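Local atomic coordinates of homoserine O-acetyltransferase (Bacillus anthracis str. 'Ames Ancestor', PDB entry 3I1I), a protein that probably transfers an acetyl group from acetyl-CoA to the side-chain hydroxyl of L-homoserine, a step on the route to methionine. Residues L14-F19 with T24-M29; I105-K110 with M122-F127; R134-L139 with Q162-H167. All coordinates share one frame; numbering follows the deposited sequence.

Contact 1 (L14-F19 with T24-M29); sequences LKEYTF and TIPVQM
L14 and Y17 pair with V27 and I25 through two antiparallel hydrogen-bonded pairs, and the extra residue between them on the first strand makes a beta bulge. L14 N to V27 O and Y17 N to I25 O are both 2.8 Å and nearly straight, at 174° and 173°. The bend at the bulge directs E16 alongside P26. E16 CB lies 3.8 Å from T24 CG2, and with CG anti to the carbonyl carbon (chi1 -65°) and a second bend at chi2 the chain folds back over the neighbouring strand. E16 CD then meets P26 CD at 4.1 Å, OE1 sits 3.4 Å from I25 C, and OE2 lies just beyond, near P26 CD and CG. Next to it, on one face, T18 OG1 and T24 OG1 share a 2.6 Å hydrogen bond. L14, Y17, I25 and V27 make the other, apolar face: V27 CG2 touches the CB atoms of L14 and Y17, while the F19 ring reaches I25 from beside it, F19 CE2 to I25 CG1 3.5 Å. Y17 OH hydrogen-bonds D131 OD1, beyond the hairpin. The chemistry thus divides the hairpin into a face of paired threonine hydroxyls, with the E16 carboxylate at the side by P26, and an oily face packed against helix 129-142.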
loop_
_atom_site.group_PDB
_atom_site.type_symbol
_atom_site.label_atom_id
_atom_site.label_comp_id
_atom_site.label_asym_id
_atom_site.label_seq_id
_atom_site.Cartn_x
_atom_site.Cartn_y
_atom_site.Cartn_z
ATOM N N LEU A 14 -11.972 0.069 -34.364
ATOM C CA LEU A 14 -11.936 -1.278 -34.929
ATOM C C LEU A 14 -13.227 -1.978 -34.520
ATOM O O LEU A 14 -13.656 -1.925 -33.374
ATOM C CB LEU A 14 -10.725 -2.053 -34.473
ATOM C CG LEU A 14 -9.365 -1.520 -34.962
ATOM C CD1 LEU A 14 -8.233 -2.096 -34.092
ATOM C CD2 LEU A 14 -9.090 -1.839 -36.454
ATOM N N LYS A 15 -13.876 -2.575 -35.504
ATOM C CA LYS A 15 -15.166 -3.191 -35.303
ATOM C C LYS A 15 -14.985 -4.441 -34.463
ATOM O O LYS A 15 -15.847 -4.781 -33.660
ATOM C CB LYS A 15 -15.810 -3.542 -36.643
ATOM C CG LYS A 15 -16.418 -2.366 -37.381
ATOM C CD LYS A 15 -16.950 -2.816 -38.714
ATOM C CE LYS A 15 -17.804 -1.771 -39.411
ATOM N NZ LYS A 15 -17.801 -2.062 -40.890
ATOM N N GLU A 16 -13.874 -5.123 -34.696
ATOM C CA GLU A 16 -13.459 -6.218 -33.860
ATOM C C GLU A 16 -11.945 -6.198 -33.718
ATOM O O GLU A 16 -11.228 -6.161 -34.724
ATOM C CB GLU A 16 -13.871 -7.566 -34.475
ATOM C CG GLU A 16 -15.382 -7.838 -34.583
ATOM C CD GLU A 16 -16.145 -7.726 -33.251
ATOM O OE1 GLU A 16 -15.540 -7.813 -32.158
ATOM O OE2 GLU A 16 -17.380 -7.543 -33.323
ATOM N N TYR A 17 -11.461 -6.229 -32.479
ATOM C CA TYR A 17 -10.058 -6.436 -32.213
ATOM C C TYR A 17 -9.865 -7.696 -31.328
ATOM O O TYR A 17 -10.554 -7.895 -30.334
ATOM C CB TYR A 17 -9.433 -5.184 -31.576
ATOM C CG TYR A 17 -8.059 -5.470 -31.040
ATOM C CD1 TYR A 17 -7.001 -5.685 -31.902
ATOM C CD2 TYR A 17 -7.844 -5.623 -29.680
ATOM C CE1 TYR A 17 -5.747 -5.992 -31.425
ATOM C CE2 TYR A 17 -6.592 -5.947 -29.184
ATOM C CZ TYR A 17 -5.544 -6.129 -30.057
ATOM O OH TYR A 17 -4.302 -6.485 -29.589
ATOM N N THR A 18 -8.922 -8.550 -31.699
ATOM C CA THR A 18 -8.610 -9.712 -30.884
ATOM C C THR A 18 -7.402 -9.460 -29.989
ATOM O O THR A 18 -6.287 -9.224 -30.456
ATOM C CB THR A 18 -8.390 -10.953 -31.755
ATOM O OG1 THR A 18 -9.591 -11.189 -32.511
ATOM C CG2 THR A 18 -8.054 -12.188 -30.886
ATOM N N PHE A 19 -7.648 -9.508 -28.692
ATOM C CA PHE A 19 -6.613 -9.278 -27.684
ATOM C C PHE A 19 -5.657 -10.481 -27.637
ATOM O O PHE A 19 -6.001 -11.623 -28.074
ATOM C CB PHE A 19 -7.253 -9.071 -26.298
ATOM C CG PHE A 19 -7.902 -7.730 -26.105
ATOM C CD1 PHE A 19 -7.378 -6.827 -25.204
ATOM C CD2 PHE A 19 -9.050 -7.373 -26.817
ATOM C CE1 PHE A 19 -7.985 -5.576 -25.002
ATOM C CE2 PHE A 19 -9.677 -6.124 -26.621
ATOM C CZ PHE A 19 -9.128 -5.220 -25.725
ATOM N N THR A 24 -12.260 -11.175 -28.208
ATOM C CA THR A 24 -12.521 -10.301 -29.350
ATOM C C THR A 24 -13.666 -9.346 -29.041
ATOM O O THR A 24 -14.756 -9.794 -28.722
ATOM C CB THR A 24 -12.776 -11.112 -30.665
ATOM O OG1 THR A 24 -11.612 -11.908 -30.964
ATOM C CG2 THR A 24 -13.050 -10.184 -31.853
ATOM N N ILE A 25 -13.409 -8.036 -29.085
ATOM C CA ILE A 25 -14.448 -7.047 -28.856
ATOM C C ILE A 25 -14.173 -5.853 -29.774
ATOM O O ILE A 25 -13.068 -5.718 -30.288
ATOM C CB ILE A 25 -14.505 -6.592 -27.345
ATOM C CG1 ILE A 25 -13.147 -6.028 -26.881
ATOM C CG2 ILE A 25 -14.918 -7.736 -26.445
ATOM C CD1 ILE A 25 -13.212 -5.085 -25.670
ATOM N N PRO A 26 -15.190 -5.025 -30.039
ATOM C CA PRO A 26 -14.933 -3.722 -30.665
ATOM C C PRO A 26 -14.130 -2.781 -29.742
ATOM O O PRO A 26 -14.367 -2.730 -28.528
ATOM C CB PRO A 26 -16.352 -3.133 -30.907
ATOM C CG PRO A 26 -17.303 -4.268 -30.768
ATOM C CD PRO A 26 -16.635 -5.318 -29.912
ATOM N N VAL A 27 -13.237 -2.010 -30.344
ATOM C CA VAL A 27 -12.430 -1.038 -29.618
ATOM C C VAL A 27 -12.373 0.287 -30.380
ATOM O O VAL A 27 -12.528 0.313 -31.597
ATOM C CB VAL A 27 -10.977 -1.562 -29.440
ATOM C CG1 VAL A 27 -10.957 -2.900 -28.649
ATOM C CG2 VAL A 27 -10.349 -1.740 -30.761
ATOM N N GLN A 28 -12.141 1.370 -29.650
ATOM C CA GLN A 28 -11.858 2.683 -30.224
ATOM C C GLN A 28 -10.636 3.249 -29.509
ATOM O O GLN A 28 -10.289 2.817 -28.423
ATOM C CB GLN A 28 -13.025 3.634 -30.026
ATOM C CG GLN A 28 -13.480 3.701 -28.559
ATOM C CD GLN A 28 -14.584 4.713 -28.280
ATOM O OE1 GLN A 28 -15.259 5.179 -29.189
ATOM N NE2 GLN A 28 -14.740 5.077 -26.998
HETATM N N MSE A 29 -10.032 4.259 -30.118
HETATM C CA MSE A 29 -8.786 4.805 -29.673
HETATM C C MSE A 29 -8.669 6.249 -30.132
HETATM O O MSE A 29 -8.628 6.523 -31.319
HETATM C CB MSE A 29 -7.651 3.978 -30.259
HETATM C CG MSE A 29 -6.279 4.291 -29.668
HETATM SE SE MSE A 29 -4.893 3.286 -30.612
HETATM C CE MSE A 29 -4.001 2.510 -29.144
#

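Contact 2 (I105-K110 with M122-F127); sequences ITTGPK and MDFPVF. With ACT (acetate ion), chain D.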
loop_
_atom_site.group_PDB
_atom_site.type_symbol
_atom_site.label_atom_id
_atom_site.label_comp_id
_atom_site.label_asym_id
_atom_site.label_seq_id
_atom_site.Cartn_x
_atom_site.Cartn_y
_atom_site.Cartn_z
ATOM N N ILE A 105 -10.569 9.213 -25.647
ATOM C CA ILE A 105 -11.381 8.197 -26.321
ATOM C C ILE A 105 -10.700 6.836 -26.170
ATOM O O ILE A 105 -9.617 6.608 -26.709
ATOM C CB ILE A 105 -11.592 8.543 -27.846
ATOM C CG1 ILE A 105 -12.311 9.902 -27.987
ATOM C CG2 ILE A 105 -12.355 7.426 -28.568
ATOM C CD1 ILE A 105 -11.996 10.662 -29.296
ATOM N N THR A 106 -11.345 5.940 -25.428
ATOM C CA THR A 106 -10.708 4.705 -24.977
ATOM C C THR A 106 -11.729 3.582 -24.972
ATOM O O THR A 106 -12.923 3.843 -25.078
ATOM C CB THR A 106 -10.144 4.857 -23.538
ATOM O OG1 THR A 106 -9.186 3.824 -23.298
ATOM C CG2 THR A 106 -11.246 4.784 -22.469
ATOM N N THR A 107 -11.246 2.354 -24.861
ATOM C CA THR A 107 -12.103 1.223 -24.530
ATOM C C THR A 107 -11.613 0.571 -23.251
ATOM O O THR A 107 -10.436 0.310 -23.108
ATOM C CB THR A 107 -12.137 0.182 -25.662
ATOM O OG1 THR A 107 -12.475 0.852 -26.876
ATOM C CG2 THR A 107 -13.171 -0.913 -25.366
ATOM N N GLY A 108 -12.535 0.341 -22.324
ATOM C CA GLY A 108 -12.212 -0.134 -20.988
ATOM C C GLY A 108 -13.447 -0.536 -20.186
ATOM O O GLY A 108 -14.550 -0.687 -20.745
ATOM N N PRO A 109 -13.274 -0.726 -18.866
ATOM C CA PRO A 109 -14.342 -1.210 -18.031
ATOM C C PRO A 109 -15.547 -0.288 -17.943
ATOM O O PRO A 109 -16.635 -0.760 -17.614
ATOM C CB PRO A 109 -13.691 -1.367 -16.644
ATOM C CG PRO A 109 -12.246 -1.224 -16.841
ATOM C CD PRO A 109 -12.021 -0.528 -18.120
ATOM N N LYS A 110 -15.370 1.003 -18.210
ATOM C CA LYS A 110 -16.518 1.891 -18.295
ATOM C C LYS A 110 -17.274 1.800 -19.603
ATOM O O LYS A 110 -18.398 2.323 -19.691
ATOM C CB LYS A 110 -16.126 3.352 -18.080
ATOM C CG LYS A 110 -16.026 3.796 -16.624
ATOM C CD LYS A 110 -17.362 3.619 -15.837
ATOM C CE LYS A 110 -17.129 3.390 -14.310
ATOM N NZ LYS A 110 -18.175 2.533 -13.591
HETATM N N MSE A 122 -15.674 -5.677 -14.572
HETATM C CA MSE A 122 -14.646 -6.726 -14.467
HETATM C C MSE A 122 -14.760 -7.828 -15.518
HETATM O O MSE A 122 -13.877 -8.711 -15.599
HETATM C CB MSE A 122 -14.605 -7.331 -13.062
HETATM C CG MSE A 122 -14.292 -6.320 -11.972
HETATM SE SE MSE A 122 -12.719 -5.177 -12.342
HETATM C CE MSE A 122 -11.390 -6.586 -12.544
ATOM N N ASP A 123 -15.793 -7.775 -16.358
ATOM C CA ASP A 123 -15.796 -8.604 -17.555
ATOM C C ASP A 123 -14.872 -8.049 -18.655
ATOM O O ASP A 123 -14.671 -8.705 -19.679
ATOM C CB ASP A 123 -17.219 -8.809 -18.093
ATOM C CG ASP A 123 -17.266 -9.781 -19.286
ATOM O OD1 ASP A 123 -16.718 -10.895 -19.167
ATOM O OD2 ASP A 123 -17.805 -9.407 -20.357
ATOM N N PHE A 124 -14.283 -6.863 -18.467
ATOM C CA PHE A 124 -13.335 -6.389 -19.477
ATOM C C PHE A 124 -12.118 -7.306 -19.568
ATOM O O PHE A 124 -11.653 -7.822 -18.563
ATOM C CB PHE A 124 -12.893 -4.950 -19.232
ATOM C CG PHE A 124 -12.270 -4.318 -20.439
ATOM C CD1 PHE A 124 -13.072 -3.797 -21.444
ATOM C CD2 PHE A 124 -10.898 -4.299 -20.596
ATOM C CE1 PHE A 124 -12.524 -3.236 -22.578
ATOM C CE2 PHE A 124 -10.329 -3.738 -21.726
ATOM C CZ PHE A 124 -11.142 -3.213 -22.731
ATOM N N PRO A 125 -11.602 -7.533 -20.781
ATOM C CA PRO A 125 -10.471 -8.448 -20.850
ATOM C C PRO A 125 -9.183 -7.823 -20.362
ATOM O O PRO A 125 -8.994 -6.624 -20.476
ATOM C CB PRO A 125 -10.337 -8.750 -22.343
ATOM C CG PRO A 125 -10.962 -7.597 -23.026
ATOM C CD PRO A 125 -12.062 -7.117 -22.116
ATOM N N VAL A 126 -8.304 -8.660 -19.841
ATOM C CA VAL A 126 -6.972 -8.252 -19.510
ATOM C C VAL A 126 -6.266 -7.828 -20.778
ATOM O O VAL A 126 -6.320 -8.567 -21.820
ATOM C CB VAL A 126 -6.207 -9.399 -18.855
ATOM C CG1 VAL A 126 -4.738 -9.019 -18.683
ATOM C CG2 VAL A 126 -6.901 -9.784 -17.506
ATOM N N PHE A 127 -5.622 -6.657 -20.699
ATOM C CA PHE A 127 -4.784 -6.171 -21.769
ATOM C C PHE A 127 -3.334 -6.000 -21.340
ATOM O O PHE A 127 -3.048 -5.777 -20.164
ATOM C CB PHE A 127 -5.333 -4.839 -22.324
ATOM C CG PHE A 127 -4.877 -3.605 -21.567
ATOM C CD1 PHE A 127 -3.820 -2.856 -22.035
ATOM C CD2 PHE A 127 -5.530 -3.193 -20.408
ATOM C CE1 PHE A 127 -3.406 -1.719 -21.377
ATOM C CE2 PHE A 127 -5.126 -2.064 -19.718
ATOM C CZ PHE A 127 -4.055 -1.319 -20.196
HETATM C C ACT D . -16.502 0.779 -27.689
HETATM O O ACT D . -17.194 -0.166 -27.213
HETATM O OXT ACT D . -15.868 1.458 -26.835
HETATM C CH3 ACT D . -16.430 1.080 -29.169
#
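G108 crosses the ring of F124 with its backbone almost fully extended (phi -171°, psi -167°), and P109, the residue whose CA is nearest to that of F124 at 5.5 Å, then turns the chain aside. No hydrogen bond joins the two segments; the contact is made by the phenyl ring. F124 CG stands anti to its own backbone N (chi1 -163°), which aims the ring at the backbone of T107-P109. G108 CA lies over one face, 3.7 Å from the ring centroid, in a CH-pi contact. The opposite face is taken by P125 CD, so the ring is held between a backbone CH and a proline ring. Near the far end of the phenyl ring, T107 CG2 comes within 3.7 Å of F124 CE1, the two side chains crossing at about a right angle, and T107 O is 3.6 Å from F124 CZ. T107 OG1 is the acceptor for the backbone N of Q28, and its link to a bound acetate is weak and unsettled. Y120 adds an edge-to-face ring contact, and I25 also touches F124. Both segments belong to the long excursion between strand 87-91 and helix 129-142 of the alpha/beta-hydrolase fold, closed on itself here by a buried aromatic.

Contact 3 (R134-L139 with Q162-H167); sequences RMQCEL and QQWAVH. With GOL (glycerol), chain E.
The indole of W164 meets helix 134-139 with its edge and its benzo end. At the edge, in the ring plane, NE1 donates to Q136 OE1 over 2.8 Å at 167°, and Q136 CB lies beside the same rim. The amide plane is turned 51° from the indole. Around the six-membered ring, C137 approaches obliquely: its CB is 3.7 Å from W164 CH2, and its SG is 4.8 Å from the ring centroid, a slanting sulfur-aromatic contact. The ring of Y168 also meets the indole, the two planes inclined to each other. Q136 runs straight on beyond CG, which brings OE1 to the indole, while NE2 bonds to T91 OG1; bonded through both OE1 and NE2, the buried amide has its rotation fixed.

Nearer the surface, the guanidinium of R134 comes obliquely to the H167 ring, with R134 NH2 3.8 Å from H167 ND1. A glycerol spans the pair: R134 NH1 donates to its O3 at 3.1 Å, and this hydroxyl in turn donates to H167 O. The charge of R134 has its main partner elsewhere, in a salt bridge from NE to E20, and NH1 also bonds Y168 OH.

The short helical segments cross at 72° with their axes 10.9 Å apart, so the gap is filled mainly by the W164 and Q136 side chains, the indole also resting on the backbone of C137. Q136 and W164 both touch L46 of strand 44-48. M135 and L139 pack on strand 24-34, and R134 on Y17 of strand 10-18, placing this helix pair against the central sheet.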
loop_
_atom_site.group_PDB
_atom_site.type_symbol
_atom_site.label_atom_id
_atom_site.label_comp_id
_atom_site.label_asym_id
_atom_site.label_seq_id
_atom_site.Cartn_x
_atom_site.Cartn_y
_atom_site.Cartn_z
ATOM N N ARG A 134 -0.417 -3.324 -30.968
ATOM C CA ARG A 134 -1.130 -3.910 -32.111
ATOM C C ARG A 134 -2.230 -2.973 -32.631
ATOM O O ARG A 134 -2.389 -2.821 -33.838
ATOM C CB ARG A 134 -1.720 -5.275 -31.785
ATOM C CG ARG A 134 -0.677 -6.302 -31.264
ATOM C CD ARG A 134 -0.700 -7.517 -32.128
ATOM N NE ARG A 134 0.152 -8.632 -31.675
ATOM C CZ ARG A 134 1.362 -8.928 -32.168
ATOM N NH1 ARG A 134 1.950 -8.179 -33.123
ATOM N NH2 ARG A 134 1.997 -9.985 -31.683
HETATM N N MSE A 135 -2.947 -2.311 -31.725
HETATM C CA MSE A 135 -3.939 -1.366 -32.146
HETATM C C MSE A 135 -3.313 -0.174 -32.852
HETATM O O MSE A 135 -3.750 0.175 -33.928
HETATM C CB MSE A 135 -4.775 -0.909 -30.982
HETATM C CG MSE A 135 -5.776 -1.960 -30.573
HETATM SE SE MSE A 135 -6.548 -1.474 -28.859
HETATM C CE MSE A 135 -7.224 0.315 -29.347
ATOM N N GLN A 136 -2.282 0.426 -32.266
ATOM C CA GLN A 136 -1.590 1.537 -32.888
ATOM C C GLN A 136 -1.105 1.208 -34.319
ATOM O O GLN A 136 -1.199 2.026 -35.230
ATOM C CB GLN A 136 -0.384 1.906 -32.050
ATOM C CG GLN A 136 -0.707 2.636 -30.745
ATOM C CD GLN A 136 0.560 2.866 -29.937
ATOM O OE1 GLN A 136 1.484 2.041 -29.956
ATOM N NE2 GLN A 136 0.633 4.003 -29.274
ATOM N N CYS A 137 -0.578 0.003 -34.487
ATOM C CA CYS A 137 -0.098 -0.435 -35.755
ATOM C C CYS A 137 -1.205 -0.488 -36.822
ATOM O O CYS A 137 -0.955 -0.141 -37.983
ATOM C CB CYS A 137 0.541 -1.803 -35.609
ATOM S SG CYS A 137 1.369 -2.302 -37.087
ATOM N N GLU A 138 -2.415 -0.902 -36.436
ATOM C CA GLU A 138 -3.535 -0.890 -37.372
ATOM C C GLU A 138 -3.799 0.507 -37.832
ATOM O O GLU A 138 -4.072 0.732 -39.015
ATOM C CB GLU A 138 -4.831 -1.374 -36.759
ATOM C CG GLU A 138 -4.758 -2.739 -36.186
ATOM C CD GLU A 138 -5.017 -3.782 -37.201
ATOM O OE1 GLU A 138 -6.086 -4.439 -37.053
ATOM O OE2 GLU A 138 -4.159 -3.947 -38.118
ATOM N N LEU A 139 -3.775 1.437 -36.881
ATOM C CA LEU A 139 -3.983 2.845 -37.223
ATOM C C LEU A 139 -2.879 3.341 -38.151
ATOM O O LEU A 139 -3.161 3.934 -39.154
ATOM C CB LEU A 139 -4.076 3.733 -35.968
ATOM C CG LEU A 139 -3.947 5.258 -36.174
ATOM C CD1 LEU A 139 -4.918 5.688 -37.259
ATOM C CD2 LEU A 139 -4.193 6.054 -34.883
ATOM N N GLN A 162 8.713 -0.447 -26.607
ATOM C CA GLN A 162 9.581 -1.600 -26.664
ATOM C C GLN A 162 8.857 -2.744 -27.359
ATOM O O GLN A 162 9.472 -3.501 -28.082
ATOM C CB GLN A 162 10.053 -2.021 -25.277
ATOM C CG GLN A 162 11.161 -1.167 -24.723
ATOM C CD GLN A 162 11.384 -1.439 -23.235
ATOM O OE1 GLN A 162 12.300 -2.158 -22.873
ATOM N NE2 GLN A 162 10.522 -0.881 -22.380
ATOM N N GLN A 163 7.560 -2.855 -27.137
ATOM C CA GLN A 163 6.765 -3.896 -27.793
ATOM C C GLN A 163 6.738 -3.688 -29.323
ATOM O O GLN A 163 6.885 -4.634 -30.090
ATOM C CB GLN A 163 5.366 -3.946 -27.188
ATOM C CG GLN A 163 5.323 -4.485 -25.754
ATOM C CD GLN A 163 5.581 -5.989 -25.690
ATOM O OE1 GLN A 163 6.120 -6.583 -26.630
ATOM N NE2 GLN A 163 5.188 -6.616 -24.578
ATOM N N TRP A 164 6.670 -2.445 -29.761
ATOM C CA TRP A 164 6.867 -2.120 -31.181
ATOM C C TRP A 164 8.208 -2.608 -31.749
ATOM O O TRP A 164 8.264 -3.237 -32.810
ATOM C CB TRP A 164 6.824 -0.603 -31.395
ATOM C CG TRP A 164 5.503 -0.080 -31.703
ATOM C CD1 TRP A 164 4.604 0.375 -30.824
ATOM C CD2 TRP A 164 4.921 0.077 -33.006
ATOM N NE1 TRP A 164 3.497 0.815 -31.478
ATOM C CE2 TRP A 164 3.660 0.626 -32.824
ATOM C CE3 TRP A 164 5.346 -0.213 -34.295
ATOM C CZ2 TRP A 164 2.815 0.919 -33.881
ATOM C CZ3 TRP A 164 4.501 0.085 -35.353
ATOM C CH2 TRP A 164 3.253 0.620 -35.141
ATOM N N ALA A 165 9.287 -2.278 -31.045
ATOM C CA ALA A 165 10.621 -2.653 -31.492
ATOM C C ALA A 165 10.787 -4.190 -31.583
ATOM O O ALA A 165 11.391 -4.717 -32.529
ATOM C CB ALA A 165 11.677 -2.045 -30.581
ATOM N N VAL A 166 10.231 -4.901 -30.622
ATOM C CA VAL A 166 10.292 -6.364 -30.629
ATOM C C VAL A 166 9.378 -6.949 -31.731
ATOM O O VAL A 166 9.818 -7.746 -32.534
ATOM C CB VAL A 166 9.916 -6.949 -29.236
ATOM C CG1 VAL A 166 9.696 -8.446 -29.309
ATOM C CG2 VAL A 166 11.005 -6.597 -28.230
ATOM N N HIS A 167 8.124 -6.519 -31.787
ATOM C CA HIS A 167 7.157 -7.203 -32.620
ATOM C C HIS A 167 6.929 -6.648 -34.000
ATOM O O HIS A 167 6.332 -7.329 -34.799
ATOM C CB HIS A 167 5.854 -7.354 -31.870
ATOM C CG HIS A 167 5.959 -8.288 -30.716
ATOM N ND1 HIS A 167 5.687 -9.640 -30.822
ATOM C CD2 HIS A 167 6.382 -8.087 -29.442
ATOM C CE1 HIS A 167 5.890 -10.220 -29.647
ATOM N NE2 HIS A 167 6.324 -9.305 -28.795
HETATM C C1 GOL E . 3.984 -12.563 -33.056
HETATM O O1 GOL E . 4.644 -13.781 -32.861
HETATM C C2 GOL E . 4.984 -11.771 -33.865
HETATM O O2 GOL E . 4.799 -12.076 -35.227
HETATM C C3 GOL E . 4.929 -10.273 -33.649
HETATM O O3 GOL E . 4.172 -9.639 -34.656
#

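Overall arrangement
The hairpin of contact 1 is the hub. Its centre is 11 Å from that of contact 2 and 15 Å from that of contact 3, and it touches both. Toward contact 2, Q28 binds the loop by its side chain as well as its backbone, with NE2 2.9 Å from T106 O. Toward contact 3, V27 and M29 pack on M135, M29 CE also reaching Q136 CG at 3.7 Å. Contacts 2 and 3 do not meet, their nearest atoms being about 6 Å apart. Contact 3 lies near the likely catalytic region: helix 156-167 follows a probable nucleophile elbow, which Q136 approaches without touching. The acetate and glycerol are probably from the crystallisation liquor.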